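Local coordinates for protein archease (Thermotoga maritima, PDB 1J5U) that probably activates the tRNA-splicing ligase RtcB by promoting its guanylylation, and binds calcium, at residues Glu18-Ile23 with Thr115-Lys120; Asn30-Leu35 with Leu62-Asp67; Lys56-Pro61 with Val73-Leu78. All coordinates share one frame; numbering follows the deposited sequence.

Interaction 1: Glu18-Ile23 with Thr115-Lys120; sequences EHTADI and TYHLLK. With CA (calcium ion), chain B.
The calcium-binding loop ahead of strand 23-29 meets the turn that interrupts strand 113-124 through Thr20 and His117, at the surface of the archease fold. OG1 of Thr20 lies 2.8 Å from NE2 of His117, near the plane of the imidazole and at its edge, and the two side chains cross at about a right angle. Either partner could be the donor. A chi1 of 42° places the hydroxyl of Thr20 between its own backbone N and carbonyl carbon, which directs OG1 at the edge of the imidazole. Ala21 adds a looser apolar touch, its CB 3.9 Å from CD2 of His117. CG2 of Thr115 touches the carbonyl O of Thr20 at 3.3 Å.

The second segment is shaped by its own bonds. OG1 of Thr115 accepts from the backbone N of His117 at 3.1 Å, forming an ST turn, and also bonds to the carbonyl O of Val133 on the neighbouring strand. A type II turn from Tyr116 to Leu119 follows.

On the far side of the loop, the calcium ion is held by the carbonyl O of His19 and by OD2 of Asp22, each at 2.5 Å; Asp135 and the C-terminal carboxylate of Thr136 bind it too. Three waters join them, one of which accepts from the backbone N of His19 and donates to OD1 of Asp22. A classic beta bulge, with Asp22 and Ile23 opposite Phe134, marks the loop's entry into the sheet.

His19 thus binds through its backbone, and the loop is tied at two places: to the metal through the O of His19 and OD2 of Asp22, and to the turn through Thr20, by a single hydrogen bond to His117 whose direction is open.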
loop_
_atom_site.group_PDB
_atom_site.type_symbol
_atom_site.label_atom_id
_atom_site.label_comp_id
_atom_site.label_asym_id
_atom_site.label_seq_id
_atom_site.Cartn_x
_atom_site.Cartn_y
_atom_site.Cartn_z
ATOM N N GLU A 18 -17.646 -12.827 -3.662
ATOM C CA GLU A 18 -16.935 -11.562 -3.535
ATOM C C GLU A 18 -16.171 -11.599 -2.207
ATOM O O GLU A 18 -16.689 -12.089 -1.198
ATOM C CB GLU A 18 -17.912 -10.390 -3.516
ATOM C CG GLU A 18 -18.680 -10.170 -4.804
ATOM C CD GLU A 18 -19.599 -8.971 -4.703
ATOM O OE1 GLU A 18 -20.361 -8.900 -3.712
ATOM O OE2 GLU A 18 -19.563 -8.100 -5.605
ATOM N N HIS A 19 -14.943 -11.104 -2.205
ATOM C CA HIS A 19 -14.140 -11.079 -0.973
ATOM C C HIS A 19 -13.504 -9.704 -0.849
ATOM O O HIS A 19 -13.321 -9.045 -1.845
ATOM C CB HIS A 19 -12.986 -12.080 -1.051
ATOM C CG HIS A 19 -13.405 -13.515 -1.121
ATOM N ND1 HIS A 19 -13.962 -14.328 -0.190
ATOM C CD2 HIS A 19 -13.140 -14.314 -2.214
ATOM C CE1 HIS A 19 -14.005 -15.592 -0.726
ATOM N NE2 HIS A 19 -13.505 -15.557 -1.948
ATOM N N THR A 20 -13.193 -9.247 0.356
ATOM C CA THR A 20 -12.463 -7.987 0.454
ATOM C C THR A 20 -11.029 -8.449 0.728
ATOM O O THR A 20 -10.070 -7.685 0.583
ATOM C CB THR A 20 -12.979 -7.066 1.579
ATOM O OG1 THR A 20 -13.251 -7.840 2.752
ATOM C CG2 THR A 20 -14.259 -6.337 1.121
ATOM N N ALA A 21 -10.885 -9.716 1.113
ATOM C CA ALA A 21 -9.555 -10.282 1.342
ATOM C C ALA A 21 -9.157 -11.050 0.089
ATOM O O ALA A 21 -9.391 -12.261 -0.025
ATOM C CB ALA A 21 -9.556 -11.207 2.576
ATOM N N ASP A 22 -8.562 -10.354 -0.871
ATOM C CA ASP A 22 -8.163 -11.003 -2.121
ATOM C C ASP A 22 -6.712 -11.416 -2.252
ATOM O O ASP A 22 -6.433 -12.523 -2.716
ATOM C CB ASP A 22 -8.536 -10.133 -3.317
ATOM C CG ASP A 22 -10.034 -10.061 -3.525
ATOM O OD1 ASP A 22 -10.674 -11.122 -3.694
ATOM O OD2 ASP A 22 -10.573 -8.946 -3.501
ATOM N N ILE A 23 -5.780 -10.534 -1.904
ATOM C CA ILE A 23 -4.377 -10.892 -1.992
ATOM C C ILE A 23 -3.708 -10.493 -0.701
ATOM O O ILE A 23 -4.083 -9.491 -0.079
ATOM C CB ILE A 23 -3.647 -10.225 -3.198
ATOM C CG1 ILE A 23 -3.567 -8.715 -3.021
ATOM C CG2 ILE A 23 -4.380 -10.550 -4.508
ATOM C CD1 ILE A 23 -2.752 -8.043 -4.156
ATOM N N THR A 115 -7.140 -3.424 3.281
ATOM C CA THR A 115 -8.181 -3.679 4.274
ATOM C C THR A 115 -7.563 -3.739 5.659
ATOM O O THR A 115 -6.336 -3.657 5.823
ATOM C CB THR A 115 -8.876 -5.044 4.029
ATOM O OG1 THR A 115 -7.949 -6.101 4.324
ATOM C CG2 THR A 115 -9.331 -5.167 2.582
ATOM N N TYR A 116 -8.409 -3.905 6.669
ATOM C CA TYR A 116 -7.910 -4.048 8.023
ATOM C C TYR A 116 -7.683 -5.525 8.348
ATOM O O TYR A 116 -7.219 -5.859 9.431
ATOM C CB TYR A 116 -8.896 -3.468 9.042
ATOM C CG TYR A 116 -8.641 -2.020 9.383
ATOM C CD1 TYR A 116 -9.489 -1.012 8.922
ATOM C CD2 TYR A 116 -7.544 -1.657 10.165
ATOM C CE1 TYR A 116 -9.248 0.326 9.234
ATOM C CE2 TYR A 116 -7.291 -0.327 10.477
ATOM C CZ TYR A 116 -8.147 0.659 10.009
ATOM O OH TYR A 116 -7.886 1.981 10.309
ATOM N N HIS A 117 -7.988 -6.404 7.398
ATOM C CA HIS A 117 -7.830 -7.854 7.619
ATOM C C HIS A 117 -6.410 -8.234 7.988
ATOM O O HIS A 117 -5.488 -7.978 7.218
ATOM C CB HIS A 117 -8.202 -8.653 6.365
ATOM C CG HIS A 117 -9.636 -8.528 5.954
ATOM N ND1 HIS A 117 -10.683 -8.884 6.779
ATOM C CD2 HIS A 117 -10.194 -8.105 4.795
ATOM C CE1 HIS A 117 -11.825 -8.687 6.145
ATOM N NE2 HIS A 117 -11.556 -8.214 4.941
ATOM N N LEU A 118 -6.246 -8.851 9.153
ATOM C CA LEU A 118 -4.945 -9.303 9.628
ATOM C C LEU A 118 -3.884 -8.200 9.773
ATOM O O LEU A 118 -2.702 -8.503 9.918
ATOM C CB LEU A 118 -4.414 -10.406 8.688
ATOM C CG LEU A 118 -5.391 -11.589 8.493
ATOM C CD1 LEU A 118 -4.833 -12.603 7.471
ATOM C CD2 LEU A 118 -5.653 -12.254 9.850
ATOM N N LEU A 119 -4.292 -6.940 9.715
ATOM C CA LEU A 119 -3.343 -5.828 9.858
ATOM C C LEU A 119 -3.017 -5.690 11.343
ATOM O O LEU A 119 -3.873 -5.281 12.124
ATOM C CB LEU A 119 -3.972 -4.527 9.342
ATOM C CG LEU A 119 -3.039 -3.315 9.228
ATOM C CD1 LEU A 119 -1.761 -3.715 8.442
ATOM C CD2 LEU A 119 -3.777 -2.168 8.526
ATOM N N LYS A 120 -1.797 -6.058 11.733
ATOM C CA LYS A 120 -1.352 -5.995 13.129
ATOM C C LYS A 120 0.177 -6.031 13.175
ATOM O O LYS A 120 0.787 -7.043 12.814
ATOM C CB LYS A 120 -1.898 -7.201 13.921
ATOM C CG LYS A 120 -1.474 -7.277 15.385
ATOM C CD LYS A 120 -1.807 -8.671 15.952
ATOM C CE LYS A 120 -1.681 -8.763 17.484
ATOM N NZ LYS A 120 -0.273 -8.612 17.990
HETATM CA CA CA B . -12.785 -7.976 -3.993
HETATM O O HOH W 1 -12.986 -10.622 -4.711
HETATM O O HOH W 2 -13.900 -8.256 -6.631
HETATM O O HOH W 3 -15.550 -8.009 -3.594
#

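Interaction 2: Asn30-Leu35 with Leu62-Asp67; sequences NSYEEL and LEETED
Apolar contacts centred on Tyr32, in the first turn of helix 32-47, carry this meeting with the loop that leads into helix 66-81. Chi1 of 173° sets CG of Tyr32 opposite its backbone N, and the ring reaches across to the loop. CD1 of Leu62 comes in at the ring edge, 3.4 Å from CD2 of Tyr32, and the two side chains run alongside each other with opposite headings. Over one face lies the CA of Glu64 in a CH-pi contact, 4.0 Å from the ring centroid of Tyr32 and 24° off the ring normal. The carboxylate of Glu64 is turned 69° from the ring plane.

Backbone oxygens also approach the ring. The carbonyl O of Glu63 stands over the same face as the CA of Glu64, 3.3 Å from CZ of Tyr32 and displaced toward the rim, and the O of Thr65 is 3.9 Å from CE1 of Tyr32. An alanine in place of Tyr32 would probably open a gap beside the loop, taking the ring edge from CD1 of Leu62 and the face from the CA of Glu64.

Hydrogen bonds act within each segment, with none across the contact. OG of Ser31 accepts from the backbone N of Glu34 at 3.2 Å, while OE1 of Glu34 takes the N-H of Asn30 at 2.8 Å from above its carboxylate plane. In the other segment, Glu64 is the centre of an inverse gamma turn, closed by the N of Thr65 bonding to the O of Glu63. OG1 of Thr65 donates to OE2 of Glu63 and also caps the N of Ala68, just past the segment.

Ser31 and Thr65 are therefore both N-caps: two helix starts set side by side, with the aromatic first-turn residue of one filling the join to the other.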
loop_
_atom_site.group_PDB
_atom_site.type_symbol
_atom_site.label_atom_id
_atom_site.label_comp_id
_atom_site.label_asym_id
_atom_site.label_seq_id
_atom_site.Cartn_x
_atom_site.Cartn_y
_atom_site.Cartn_z
ATOM N N ASN A 30 12.692 -2.914 9.575
ATOM C CA ASN A 30 13.142 -2.546 10.918
ATOM C C ASN A 30 12.380 -1.346 11.472
ATOM O O ASN A 30 12.643 -0.912 12.586
ATOM C CB ASN A 30 14.649 -2.220 10.913
ATOM C CG ASN A 30 15.523 -3.435 10.573
ATOM O OD1 ASN A 30 16.467 -3.334 9.777
ATOM N ND2 ASN A 30 15.221 -4.584 11.185
ATOM N N SER A 31 11.434 -0.810 10.712
ATOM C CA SER A 31 10.717 0.379 11.175
ATOM C C SER A 31 9.419 0.560 10.414
ATOM O O SER A 31 9.204 -0.076 9.389
ATOM C CB SER A 31 11.575 1.623 10.928
ATOM O OG SER A 31 11.613 1.902 9.534
ATOM N N TYR A 32 8.585 1.447 10.933
ATOM C CA TYR A 32 7.291 1.775 10.353
ATOM C C TYR A 32 7.470 2.308 8.938
ATOM O O TYR A 32 6.703 1.984 8.044
ATOM C CB TYR A 32 6.592 2.823 11.222
ATOM C CG TYR A 32 5.311 3.359 10.633
ATOM C CD1 TYR A 32 4.124 2.619 10.682
ATOM C CD2 TYR A 32 5.284 4.605 10.032
ATOM C CE1 TYR A 32 2.941 3.121 10.143
ATOM C CE2 TYR A 32 4.106 5.118 9.495
ATOM C CZ TYR A 32 2.940 4.369 9.550
ATOM O OH TYR A 32 1.790 4.886 9.004
ATOM N N GLU A 33 8.491 3.134 8.751
ATOM C CA GLU A 33 8.770 3.700 7.442
ATOM C C GLU A 33 9.096 2.600 6.426
ATOM O O GLU A 33 8.655 2.666 5.275
ATOM C CB GLU A 33 9.943 4.674 7.530
ATOM C CG GLU A 33 10.265 5.331 6.213
ATOM C CD GLU A 33 11.373 6.376 6.329
ATOM O OE1 GLU A 33 11.764 6.707 7.462
ATOM O OE2 GLU A 33 11.840 6.865 5.281
ATOM N N GLU A 34 9.855 1.588 6.844
ATOM C CA GLU A 34 10.210 0.508 5.924
ATOM C C GLU A 34 8.987 -0.358 5.581
ATOM O O GLU A 34 8.928 -0.930 4.504
ATOM C CB GLU A 34 11.343 -0.359 6.489
ATOM C CG GLU A 34 12.676 0.374 6.547
ATOM C CD GLU A 34 13.850 -0.560 6.831
ATOM O OE1 GLU A 34 13.640 -1.739 7.202
ATOM O OE2 GLU A 34 14.989 -0.102 6.694
ATOM N N LEU A 35 8.028 -0.457 6.494
ATOM C CA LEU A 35 6.819 -1.202 6.173
ATOM C C LEU A 35 6.064 -0.430 5.100
ATOM O O LEU A 35 5.476 -1.029 4.205
ATOM C CB LEU A 35 5.936 -1.395 7.401
ATOM C CG LEU A 35 6.603 -2.243 8.495
ATOM C CD1 LEU A 35 5.593 -2.519 9.567
ATOM C CD2 LEU A 35 7.115 -3.577 7.902
ATOM N N LEU A 62 3.912 10.592 10.727
ATOM C CA LEU A 62 4.721 9.432 11.048
ATOM C C LEU A 62 4.192 8.956 12.399
ATOM O O LEU A 62 4.692 9.339 13.452
ATOM C CB LEU A 62 6.203 9.812 11.135
ATOM C CG LEU A 62 7.226 8.710 11.453
ATOM C CD1 LEU A 62 7.002 7.513 10.604
ATOM C CD2 LEU A 62 8.634 9.250 11.229
ATOM N N GLU A 63 3.135 8.158 12.342
ATOM C CA GLU A 63 2.488 7.608 13.534
ATOM C C GLU A 63 2.532 6.088 13.348
ATOM O O GLU A 63 1.872 5.546 12.468
ATOM C CB GLU A 63 1.053 8.098 13.580
ATOM C CG GLU A 63 0.245 7.616 14.747
ATOM C CD GLU A 63 -1.209 7.991 14.590
ATOM O OE1 GLU A 63 -1.458 9.175 14.262
ATOM O OE2 GLU A 63 -2.093 7.109 14.786
ATOM N N GLU A 64 3.303 5.401 14.180
ATOM C CA GLU A 64 3.446 3.964 14.025
ATOM C C GLU A 64 2.270 3.117 14.516
ATOM O O GLU A 64 2.388 2.314 15.441
ATOM C CB GLU A 64 4.787 3.563 14.653
ATOM C CG GLU A 64 5.918 4.332 13.951
ATOM C CD GLU A 64 7.132 4.636 14.821
ATOM O OE1 GLU A 64 7.045 5.523 15.703
ATOM O OE2 GLU A 64 8.183 3.994 14.607
ATOM N N THR A 65 1.124 3.307 13.864
ATOM C CA THR A 65 -0.088 2.582 14.205
ATOM C C THR A 65 -0.706 1.991 12.943
ATOM O O THR A 65 -0.468 2.471 11.828
ATOM C CB THR A 65 -1.151 3.504 14.828
ATOM O OG1 THR A 65 -1.623 4.409 13.821
ATOM C CG2 THR A 65 -0.569 4.290 16.013
ATOM N N GLU A 66 -1.526 0.962 13.124
ATOM C CA GLU A 66 -2.165 0.322 11.980
ATOM C C GLU A 66 -3.116 1.303 11.318
ATOM O O GLU A 66 -3.271 1.298 10.092
ATOM C CB GLU A 66 -2.897 -0.951 12.417
ATOM C CG GLU A 66 -1.923 -2.080 12.820
ATOM C CD GLU A 66 -1.481 -1.987 14.278
ATOM O OE1 GLU A 66 -1.847 -0.996 14.953
ATOM O OE2 GLU A 66 -0.770 -2.905 14.745
ATOM N N ASP A 67 -3.752 2.158 12.120
ATOM C CA ASP A 67 -4.671 3.145 11.565
ATOM C C ASP A 67 -3.965 4.120 10.629
ATOM O O ASP A 67 -4.460 4.405 9.537
ATOM C CB ASP A 67 -5.371 3.957 12.667
ATOM C CG ASP A 67 -6.447 3.158 13.403
ATOM O OD1 ASP A 67 -6.972 2.184 12.831
ATOM O OD2 ASP A 67 -6.767 3.522 14.550
#

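Interaction 3: Lys56-Pro61 with Val73-Leu78; sequences KEKMYP and VNDWIL
Different chi1 values bring the polar groups together: that of Asp75, -173°, swings its carboxylate out from the helix, whereas in Tyr60 the ring is set beside the backbone N, which points the phenol at that carboxylate. Lys58, two residues earlier on the same strand face, bends at chi3 and brings its ammonium to the same oxygen. The contact is a strand-on-helix packing in the archease fold (SHS2 clan), where helices pack on antiparallel sheets; helix 66-81 is packed against the sheet that holds strand 54-61, nearly antiparallel to that strand. The axes of the two short segments come within 11.0 Å of each other at 159°.

Asp75 OD1 is the shared acceptor. NZ of Lys58 reaches it at 2.8 Å in a salt bridge, on the syn lone pair, and OH of Tyr60 donates to it over a very short 2.5 Å. The ring and carboxylate planes are steeply inclined, with OD1 near the plane of the tyrosine ring. A water bridges the other oxygen, accepting weakly from NZ of Lys58 and donating to OD2 of Asp75. Two donors on OD1, with this water on OD2, probably restrain the carboxylate and would favour its charged form. Glu79, one turn further along the helix, gives Lys58 a second anionic partner and also pairs with Lys56.

Beside this polar group, Trp76 turns an edge toward the face of Tyr60 in an offset edge-to-face pair, the planes at 82° and the centroid of its five-membered ring 5.1 Å from that of Tyr60. Leu36 and Arg40 of helix 32-47 pack against Trp76, and Phe100 of strand 95-105 meets its ring nearly at a right angle. At the closest point between the two aromatic rings, NE1 of Trp76 lies 3.5 Å from CE2 of Tyr60.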
loop_
_atom_site.group_PDB
_atom_site.type_symbol
_atom_site.label_atom_id
_atom_site.label_comp_id
_atom_site.label_asym_id
_atom_site.label_seq_id
_atom_site.Cartn_x
_atom_site.Cartn_y
_atom_site.Cartn_z
ATOM N N LYS A 56 5.449 14.822 -7.660
ATOM C CA LYS A 56 4.473 15.513 -6.834
ATOM C C LYS A 56 4.709 14.989 -5.414
ATOM O O LYS A 56 5.077 13.818 -5.242
ATOM C CB LYS A 56 3.079 15.148 -7.342
ATOM C CG LYS A 56 1.950 15.316 -6.384
ATOM C CD LYS A 56 0.632 15.002 -7.074
ATOM C CE LYS A 56 -0.321 14.306 -6.121
ATOM N NZ LYS A 56 -1.743 14.521 -6.498
ATOM N N GLU A 57 4.512 15.823 -4.398
ATOM C CA GLU A 57 4.742 15.346 -3.043
ATOM C C GLU A 57 3.634 15.685 -2.044
ATOM O O GLU A 57 2.969 16.718 -2.149
ATOM C CB GLU A 57 6.095 15.875 -2.534
ATOM C CG GLU A 57 7.253 15.577 -3.459
ATOM C CD GLU A 57 8.569 16.174 -2.995
ATOM O OE1 GLU A 57 8.628 17.366 -2.612
ATOM O OE2 GLU A 57 9.565 15.444 -3.045
ATOM N N LYS A 58 3.454 14.806 -1.059
ATOM C CA LYS A 58 2.458 14.991 -0.012
ATOM C C LYS A 58 3.081 14.561 1.303
ATOM O O LYS A 58 4.046 13.785 1.315
ATOM C CB LYS A 58 1.209 14.141 -0.276
ATOM C CG LYS A 58 0.513 14.469 -1.576
ATOM C CD LYS A 58 -0.680 13.552 -1.815
ATOM C CE LYS A 58 -1.820 13.857 -0.852
ATOM N NZ LYS A 58 -3.047 13.025 -1.179
HETATM N N MSE A 59 2.524 15.073 2.397
HETATM C CA MSE A 59 2.990 14.761 3.737
HETATM C C MSE A 59 2.010 13.805 4.424
HETATM O O MSE A 59 0.794 13.891 4.231
HETATM C CB MSE A 59 3.069 16.022 4.613
HETATM C CG MSE A 59 4.020 17.109 4.158
HETATM SE SE MSE A 59 5.890 16.600 4.067
HETATM C CE MSE A 59 6.002 15.637 5.639
ATOM N N TYR A 60 2.555 12.914 5.233
ATOM C CA TYR A 60 1.750 11.983 6.007
ATOM C C TYR A 60 2.331 11.955 7.406
ATOM O O TYR A 60 3.536 12.108 7.590
ATOM C CB TYR A 60 1.810 10.576 5.403
ATOM C CG TYR A 60 1.193 10.496 4.048
ATOM C CD1 TYR A 60 -0.180 10.332 3.902
ATOM C CD2 TYR A 60 1.975 10.599 2.902
ATOM C CE1 TYR A 60 -0.761 10.272 2.658
ATOM C CE2 TYR A 60 1.397 10.545 1.636
ATOM C CZ TYR A 60 0.027 10.382 1.529
ATOM O OH TYR A 60 -0.549 10.344 0.291
ATOM N N PRO A 61 1.477 11.784 8.419
ATOM C CA PRO A 61 1.990 11.740 9.785
ATOM C C PRO A 61 2.783 10.455 10.044
ATOM O O PRO A 61 2.385 9.354 9.615
ATOM C CB PRO A 61 0.720 11.820 10.629
ATOM C CG PRO A 61 -0.302 11.140 9.745
ATOM C CD PRO A 61 0.006 11.750 8.398
ATOM N N VAL A 73 -1.641 4.169 3.151
ATOM C CA VAL A 73 -1.610 3.330 1.967
ATOM C C VAL A 73 -2.898 3.541 1.143
ATOM O O VAL A 73 -2.856 3.562 -0.078
ATOM C CB VAL A 73 -1.427 1.830 2.380
ATOM C CG1 VAL A 73 -1.558 0.924 1.177
ATOM C CG2 VAL A 73 -0.047 1.634 3.071
ATOM N N ASN A 74 -4.042 3.705 1.797
ATOM C CA ASN A 74 -5.249 3.906 1.010
ATOM C C ASN A 74 -5.248 5.247 0.322
ATOM O O ASN A 74 -5.859 5.400 -0.726
ATOM C CB ASN A 74 -6.507 3.701 1.851
ATOM C CG ASN A 74 -6.858 2.220 1.977
ATOM O OD1 ASN A 74 -6.881 1.510 0.975
ATOM N ND2 ASN A 74 -7.109 1.755 3.187
ATOM N N ASP A 75 -4.547 6.217 0.892
ATOM C CA ASP A 75 -4.487 7.499 0.221
ATOM C C ASP A 75 -3.612 7.332 -1.021
ATOM O O ASP A 75 -3.890 7.922 -2.049
ATOM C CB ASP A 75 -3.917 8.599 1.114
ATOM C CG ASP A 75 -4.028 9.954 0.445
ATOM O OD1 ASP A 75 -3.008 10.528 0.031
ATOM O OD2 ASP A 75 -5.167 10.404 0.284
ATOM N N TRP A 76 -2.576 6.494 -0.934
ATOM C CA TRP A 76 -1.717 6.232 -2.084
ATOM C C TRP A 76 -2.520 5.578 -3.216
ATOM O O TRP A 76 -2.270 5.831 -4.386
ATOM C CB TRP A 76 -0.566 5.285 -1.735
ATOM C CG TRP A 76 0.468 5.845 -0.807
ATOM C CD1 TRP A 76 0.574 7.142 -0.361
ATOM C CD2 TRP A 76 1.532 5.117 -0.187
ATOM N NE1 TRP A 76 1.636 7.258 0.499
ATOM C CE2 TRP A 76 2.245 6.031 0.623
ATOM C CE3 TRP A 76 1.959 3.772 -0.243
ATOM C CZ2 TRP A 76 3.367 5.648 1.380
ATOM C CZ3 TRP A 76 3.086 3.393 0.511
ATOM C CH2 TRP A 76 3.770 4.331 1.311
ATOM N N ILE A 77 -3.444 4.697 -2.854
ATOM C CA ILE A 77 -4.300 4.029 -3.836
ATOM C C ILE A 77 -5.207 5.085 -4.511
ATOM O O ILE A 77 -5.476 5.007 -5.701
ATOM C CB ILE A 77 -5.142 2.927 -3.151
ATOM C CG1 ILE A 77 -4.215 1.733 -2.825
ATOM C CG2 ILE A 77 -6.318 2.502 -4.060
ATOM C CD1 ILE A 77 -4.723 0.783 -1.723
ATOM N N LEU A 78 -5.650 6.076 -3.746
ATOM C CA LEU A 78 -6.491 7.146 -4.289
ATOM C C LEU A 78 -5.628 7.913 -5.283
ATOM O O LEU A 78 -6.056 8.184 -6.403
ATOM C CB LEU A 78 -6.988 8.084 -3.175
ATOM C CG LEU A 78 -7.815 9.326 -3.582
ATOM C CD1 LEU A 78 -9.080 8.921 -4.389
ATOM C CD2 LEU A 78 -8.220 10.082 -2.324
HETATM O O HOH W 4 -5.818 12.608 -0.789
#

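In the fold
Interaction 3 is the most buried of the three, joining helix 66-81 to the four-stranded sheet through an ion pair and two aromatic rings, with Tyr60 and Trp76 both buried. Interaction 2 uses the start of the same helix and lies near the surface, yet is centred on the buried ring of Tyr32, with apolar and backbone contacts and no hydrogen bond across. Interaction 1 is a surface contact beside the calcium site, on the three-stranded sheet, and rests on one side-chain hydrogen bond. Pro61 and Leu62 link interactions 2 and 3 along the chain, while Tyr116 OH and Asp67 OD1, 2.7 Å apart, probably hydrogen-bond interaction 1 to interaction 2.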